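Local atomic coordinates of shikimate 5-dehydrogenase AroE (5-dehydroshikimate reductase) (PDB entry 4P4G), a protein that binds shikimate and probably catalyses the NADP-dependent interconversion of 3-dehydroshikimate and shikimate on the chorismate pathway. Residues A[89-94]-A[248-253]; A[102-107]-A[241-246]. One frame throughout, in Å; residues are numbered along the deposited sequence.

Contact 1. Residues A[89-94]-A[248-253]; sequences ANTLVR and VEQFTG. With SKM ((3R,4S,5R)-3,4,5-trihydroxycyclohex-1-ene-1-carboxylic acid), chain C.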
loop_
_atom_site.group_PDB
_atom_site.type_symbol
_atom_site.label_atom_id
_atom_site.label_comp_id
_atom_site.label_asym_id
_atom_site.label_seq_id
_atom_site.Cartn_x
_atom_site.Cartn_y
_atom_site.Cartn_z
ATOM N N ALA A 89 -9.570 -0.149 -0.705
ATOM C CA ALA A 89 -9.474 -0.347 0.732
ATOM C C ALA A 89 -8.548 -1.498 1.027
ATOM O O ALA A 89 -8.684 -2.567 0.438
ATOM C CB ALA A 89 -10.850 -0.638 1.307
ATOM N N ASN A 90 -7.627 -1.301 1.961
ATOM C CA ASN A 90 -6.757 -2.393 2.362
ATOM C C ASN A 90 -7.113 -2.894 3.758
ATOM O O ASN A 90 -6.366 -3.669 4.366
ATOM C CB ASN A 90 -5.300 -1.930 2.349
ATOM C CG ASN A 90 -4.990 -1.007 3.502
ATOM O OD1 ASN A 90 -5.853 -0.244 3.942
ATOM N ND2 ASN A 90 -3.759 -1.065 3.999
ATOM N N THR A 91 -8.249 -2.438 4.273
ATOM C CA THR A 91 -8.643 -2.756 5.650
ATOM C C THR A 91 -10.151 -2.885 5.726
ATOM O O THR A 91 -10.871 -2.024 5.221
ATOM C CB THR A 91 -8.216 -1.621 6.613
ATOM O OG1 THR A 91 -6.840 -1.289 6.396
ATOM C CG2 THR A 91 -8.413 -2.021 8.074
ATOM N N LEU A 92 -10.631 -3.975 6.317
ATOM C CA LEU A 92 -12.042 -4.091 6.678
ATOM C C LEU A 92 -12.147 -4.254 8.184
ATOM O O LEU A 92 -11.468 -5.103 8.768
ATOM C CB LEU A 92 -12.674 -5.301 5.993
ATOM C CG LEU A 92 -12.827 -5.169 4.483
ATOM C CD1 LEU A 92 -13.144 -6.527 3.888
ATOM C CD2 LEU A 92 -13.917 -4.163 4.153
ATOM N N VAL A 93 -13.025 -3.466 8.794
ATOM C CA VAL A 93 -13.200 -3.447 10.243
ATOM C C VAL A 93 -14.631 -3.843 10.584
ATOM O O VAL A 93 -15.587 -3.279 10.041
ATOM C CB VAL A 93 -12.913 -2.041 10.798
ATOM C CG1 VAL A 93 -12.959 -2.032 12.337
ATOM C CG2 VAL A 93 -11.560 -1.537 10.283
ATOM N N ARG A 94 -14.784 -4.802 11.489
ATOM C CA ARG A 94 -16.112 -5.259 11.870
ATOM C C ARG A 94 -16.814 -4.164 12.668
ATOM O O ARG A 94 -16.205 -3.539 13.544
ATOM C CB ARG A 94 -16.013 -6.535 12.709
ATOM C CG ARG A 94 -17.341 -7.259 12.877
ATOM C CD ARG A 94 -17.709 -7.874 11.562
ATOM N NE ARG A 94 -18.561 -9.052 11.695
ATOM C CZ ARG A 94 -19.862 -9.047 11.435
ATOM N NH1 ARG A 94 -20.454 -7.927 11.034
ATOM N NH2 ARG A 94 -20.572 -10.158 11.569
ATOM N N VAL A 248 -3.780 -1.791 13.223
ATOM C CA VAL A 248 -3.824 -2.259 14.610
ATOM C C VAL A 248 -4.780 -1.406 15.447
ATOM O O VAL A 248 -5.567 -1.934 16.226
ATOM C CB VAL A 248 -2.409 -2.300 15.232
ATOM C CG1 VAL A 248 -2.486 -2.568 16.721
ATOM C CG2 VAL A 248 -1.579 -3.395 14.551
ATOM N N GLU A 249 -4.752 -0.094 15.246
ATOM C CA GLU A 249 -5.649 0.809 15.966
ATOM C C GLU A 249 -7.115 0.489 15.707
ATOM O O GLU A 249 -7.923 0.491 16.633
ATOM C CB GLU A 249 -5.319 2.277 15.658
ATOM C CG GLU A 249 -3.909 2.644 16.134
ATOM C CD GLU A 249 -3.534 4.087 15.905
ATOM O OE1 GLU A 249 -4.181 4.752 15.067
ATOM O OE2 GLU A 249 -2.582 4.553 16.576
ATOM N N GLN A 250 -7.455 0.201 14.457
ATOM C CA GLN A 250 -8.846 -0.073 14.124
ATOM C C GLN A 250 -9.298 -1.459 14.573
ATOM O O GLN A 250 -10.461 -1.642 14.924
ATOM C CB GLN A 250 -9.097 0.146 12.637
ATOM C CG GLN A 250 -9.125 1.628 12.260
ATOM C CD GLN A 250 -9.139 1.840 10.776
ATOM O OE1 GLN A 250 -10.202 1.938 10.166
ATOM N NE2 GLN A 250 -7.955 1.911 10.175
ATOM N N PHE A 251 -8.386 -2.430 14.554
ATOM C CA PHE A 251 -8.717 -3.783 15.009
ATOM C C PHE A 251 -8.839 -3.849 16.538
ATOM O O PHE A 251 -9.667 -4.593 17.067
ATOM C CB PHE A 251 -7.676 -4.804 14.515
ATOM C CG PHE A 251 -7.646 -4.986 13.010
ATOM C CD1 PHE A 251 -8.617 -4.405 12.203
ATOM C CD2 PHE A 251 -6.640 -5.742 12.408
ATOM C CE1 PHE A 251 -8.592 -4.567 10.819
ATOM C CE2 PHE A 251 -6.608 -5.904 11.011
ATOM C CZ PHE A 251 -7.587 -5.313 10.227
ATOM N N THR A 252 -8.031 -3.063 17.248
ATOM C CA THR A 252 -7.949 -3.187 18.715
ATOM C C THR A 252 -8.664 -2.092 19.506
ATOM O O THR A 252 -9.042 -2.319 20.656
ATOM C CB THR A 252 -6.484 -3.228 19.213
ATOM O OG1 THR A 252 -5.861 -1.957 18.977
ATOM C CG2 THR A 252 -5.702 -4.326 18.499
ATOM N N GLY A 253 -8.829 -0.911 18.910
ATOM C CA GLY A 253 -9.356 0.240 19.631
ATOM C C GLY A 253 -8.326 0.906 20.533
ATOM O O GLY A 253 -8.673 1.759 21.344
HETATM O O12 SKM C . -1.972 -2.730 2.414
HETATM C C8 SKM C . -1.132 -3.782 2.881
HETATM C C6 SKM C . -0.261 -4.224 1.739
HETATM O O7 SKM C . -1.027 -4.417 0.564
HETATM C C5 SKM C . 0.367 -5.474 2.089
HETATM C C4 SKM C . 0.035 -6.290 3.089
HETATM C C1 SKM C . 0.813 -7.579 3.284
HETATM O O2 SKM C . 0.558 -8.302 4.258
HETATM O O3 SKM C . 1.706 -7.918 2.486
HETATM C C10 SKM C . -1.121 -5.977 4.085
HETATM C C9 SKM C . -2.006 -4.871 3.439
HETATM O O11 SKM C . -2.781 -4.370 4.472
#

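Contact 2. Residues A[102-107]-A[241-246]; sequences DNTDID and LHQAFA. With SKM ((3R,4S,5R)-3,4,5-trihydroxycyclohex-1-ene-1-carboxylic acid), chain C.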
loop_
_atom_site.group_PDB
_atom_site.type_symbol
_atom_site.label_atom_id
_atom_site.label_comp_id
_atom_site.label_asym_id
_atom_site.label_seq_id
_atom_site.Cartn_x
_atom_site.Cartn_y
_atom_site.Cartn_z
ATOM N N ASP A 102 -11.501 0.898 5.257
ATOM C CA ASP A 102 -10.569 2.008 5.399
ATOM C C ASP A 102 -9.379 1.785 4.480
ATOM O O ASP A 102 -9.165 0.682 3.958
ATOM C CB ASP A 102 -10.105 2.158 6.853
ATOM C CG ASP A 102 -9.253 3.410 7.066
ATOM O OD1 ASP A 102 -9.486 4.424 6.362
ATOM O OD2 ASP A 102 -8.337 3.379 7.919
ATOM N N ASN A 103 -8.615 2.841 4.249
ATOM C CA ASN A 103 -7.375 2.695 3.521
ATOM C C ASN A 103 -6.228 3.255 4.341
ATOM O O ASN A 103 -6.124 4.469 4.531
ATOM C CB ASN A 103 -7.431 3.385 2.161
ATOM C CG ASN A 103 -6.277 2.987 1.283
ATOM O OD1 ASN A 103 -5.117 3.251 1.617
ATOM N ND2 ASN A 103 -6.571 2.341 0.162
ATOM N N THR A 104 -5.369 2.370 4.830
ATOM C CA THR A 104 -4.189 2.801 5.573
ATOM C C THR A 104 -2.900 2.821 4.741
ATOM O O THR A 104 -1.838 3.158 5.278
ATOM C CB THR A 104 -3.962 1.942 6.836
ATOM O OG1 THR A 104 -3.523 0.633 6.448
ATOM C CG2 THR A 104 -5.245 1.809 7.646
ATOM N N ASP A 105 -2.981 2.476 3.453
ATOM C CA ASP A 105 -1.809 2.541 2.564
ATOM C C ASP A 105 -1.363 3.991 2.348
ATOM O O ASP A 105 -0.210 4.246 1.987
ATOM C CB ASP A 105 -2.096 1.914 1.190
ATOM C CG ASP A 105 -2.164 0.399 1.223
ATOM O OD1 ASP A 105 -1.358 -0.231 1.939
ATOM O OD2 ASP A 105 -3.037 -0.161 0.515
ATOM N N ILE A 106 -2.280 4.935 2.538
ATOM C CA ILE A 106 -1.928 6.356 2.492
ATOM C C ILE A 106 -0.884 6.638 3.573
ATOM O O ILE A 106 0.152 7.257 3.294
ATOM C CB ILE A 106 -3.151 7.250 2.729
ATOM C CG1 ILE A 106 -4.205 7.028 1.648
ATOM C CG2 ILE A 106 -2.745 8.717 2.806
ATOM C CD1 ILE A 106 -5.576 7.564 2.057
ATOM N N ASP A 107 -1.155 6.174 4.799
ATOM C CA ASP A 107 -0.182 6.257 5.900
ATOM C C ASP A 107 1.108 5.527 5.563
ATOM O O ASP A 107 2.198 5.969 5.941
ATOM C CB ASP A 107 -0.735 5.623 7.177
ATOM C CG ASP A 107 -1.896 6.382 7.762
ATOM O OD1 ASP A 107 -2.108 7.555 7.388
ATOM O OD2 ASP A 107 -2.589 5.802 8.629
ATOM N N LEU A 241 5.092 -1.529 7.588
ATOM C CA LEU A 241 5.093 -1.059 8.967
ATOM C C LEU A 241 4.169 0.129 9.154
ATOM O O LEU A 241 3.317 0.132 10.050
ATOM C CB LEU A 241 6.501 -0.627 9.357
ATOM C CG LEU A 241 6.624 -0.085 10.783
ATOM C CD1 LEU A 241 6.248 -1.146 11.803
ATOM C CD2 LEU A 241 8.035 0.411 11.021
ATOM N N HIS A 242 4.335 1.146 8.317
ATOM C CA HIS A 242 3.592 2.378 8.521
ATOM C C HIS A 242 2.094 2.227 8.259
ATOM O O HIS A 242 1.292 2.868 8.933
ATOM C CB HIS A 242 4.220 3.542 7.747
ATOM C CG HIS A 242 5.467 4.056 8.394
ATOM N ND1 HIS A 242 5.444 5.022 9.373
ATOM C CD2 HIS A 242 6.764 3.704 8.234
ATOM C CE1 HIS A 242 6.683 5.262 9.777
ATOM N NE2 HIS A 242 7.500 4.478 9.100
ATOM N N GLN A 243 1.708 1.374 7.314
ATOM C CA GLN A 243 0.275 1.132 7.098
ATOM C C GLN A 243 -0.302 0.240 8.195
ATOM O O GLN A 243 -1.513 0.232 8.425
ATOM C CB GLN A 243 -0.001 0.541 5.701
ATOM C CG GLN A 243 0.539 -0.859 5.468
ATOM C CD GLN A 243 -0.359 -1.945 6.020
ATOM O OE1 GLN A 243 -1.579 -1.911 5.850
ATOM N NE2 GLN A 243 0.239 -2.910 6.699
ATOM N N ALA A 244 0.558 -0.510 8.874
ATOM C CA ALA A 244 0.088 -1.471 9.866
ATOM C C ALA A 244 -0.350 -0.771 11.151
ATOM O O ALA A 244 -1.234 -1.262 11.836
ATOM C CB ALA A 244 1.148 -2.510 10.158
ATOM N N PHE A 245 0.267 0.366 11.472
ATOM C CA PHE A 245 -0.088 1.111 12.684
ATOM C C PHE A 245 -1.587 1.400 12.767
ATOM O O PHE A 245 -2.235 1.116 13.772
ATOM C CB PHE A 245 0.667 2.442 12.750
ATOM C CG PHE A 245 2.158 2.304 12.874
ATOM C CD1 PHE A 245 2.731 1.275 13.615
ATOM C CD2 PHE A 245 2.991 3.228 12.259
ATOM C CE1 PHE A 245 4.114 1.166 13.728
ATOM C CE2 PHE A 245 4.367 3.123 12.371
ATOM C CZ PHE A 245 4.928 2.095 13.102
ATOM N N ALA A 246 -2.148 1.958 11.702
ATOM C CA ALA A 246 -3.547 2.354 11.727
ATOM C C ALA A 246 -4.459 1.136 11.694
ATOM O O ALA A 246 -5.592 1.191 12.165
ATOM C CB ALA A 246 -3.851 3.288 10.569
HETATM O O12 SKM C . -1.972 -2.730 2.414
HETATM C C8 SKM C . -1.132 -3.782 2.881
HETATM C C6 SKM C . -0.261 -4.224 1.739
HETATM O O7 SKM C . -1.027 -4.417 0.564
HETATM C C5 SKM C . 0.367 -5.474 2.089
HETATM C C4 SKM C . 0.035 -6.290 3.089
HETATM C C1 SKM C . 0.813 -7.579 3.284
HETATM O O2 SKM C . 0.558 -8.302 4.258
HETATM O O3 SKM C . 1.706 -7.918 2.486
HETATM C C10 SKM C . -1.121 -5.977 4.085
HETATM C C9 SKM C . -2.006 -4.871 3.439
HETATM O O11 SKM C . -2.781 -4.370 4.472
HETATM O O HOH W 1 -0.909 3.603 9.644
#

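Contact 1. Residues A[89-94]-A[248-253]
V93 lays its two methyl groups over Q250, the two side chains meeting at about a right angle. CG1, anti to the backbone N (chi1 -175°), rests 3.6 Å from the backbone O of Q250, while CG2 lies 3.8 Å from Q250 CB. A beta-branched valine suits this strand position because it offers one methyl to the helix backbone and the other to the glutamine side chain. The Q250 amide splits its roles: OE1 stays 3.7 Å from V93 CG2, while NE2 is hydrogen-bonded to D102 OD2 and A246 O. F251 brings CE1 up to the strand, its large flat ring spanning from the helix to T91 and L92. T91 CG2 comes obliquely to within 3.7 Å of F251 CE1, and L92 O lies 3.6 Å from F251 CE1, whereas V93 CG2 approaches the ring edge. T91 OG1 also gives a 2.8 Å hydrogen bond to N90 OD1, from above the amide plane. N90 ND2 donates to O12 of shikimate at 2.9 Å, nearly straight at 165°. The segments thus meet by van der Waals packing, partly of carbons on carbonyl oxygens, without direct hydrogen bonds, while T91 and T104 N probably help fix the N90 amide that binds shikimate.

Contact 2. Residues A[102-107]-A[241-246]
D105 and Q243 reach shikimate from the two segments, accepting hydrogen bonds from adjacent hydroxyls: O12 donates to D105 OD1 at 2.6 Å and O11 to Q243 OE1 at 3.1 Å. Carboxylate and amide oxygens suit a polyol because both are ready acceptors. Q243 gets there by folding back, its chain bent at chi2 (82°), and its NE2 is held by L240 O. In the second shell a side chain of one segment grips the backbone of the other. T104 OG1, set between its own backbone N and carbonyl carbon (chi1 71°), donates to Q243 O at 2.8 Å, tilted 26° from the carbonyl plane, and T104 CG2 packs on A246 CB at 3.6 Å. The small alanine lets D107 come close too, its OD2 3.4 Å from A246 CB. A water ties D107 OD2 to A246 N. Further out, N103 OD1 caps the start of helix 105-113 through weak bonds from the N of D105 and of I106, which helps set D105 in place. K69 forms a salt bridge with D105 and R82 one with D107. In the fold, the 102-107 segment leaves the end of strand 98-102 and is flanked by helices 81-86 and 129-139, while helix 258-267 packs against helix 236-252.

From the N terminus, the chain first enters contact 1 at 89-94, at the start of strand 91-95, then turns back through strand 98-102 and reaches contact 2 at 102-107, where helix 105-113 begins. It next builds the parallel six-stranded sheet before returning along helix 236-252, whose residues 241-246 close contact 2 and whose C-terminal end, 248-253, closes contact 1. The smaller loop thus lies wholly within the larger. Contact 1 ties the returning helix to the mixed sheet, contact 2 ties it to the turn into helix 105-113. They also join directly through N90 and T104, while shikimate touches both contacts.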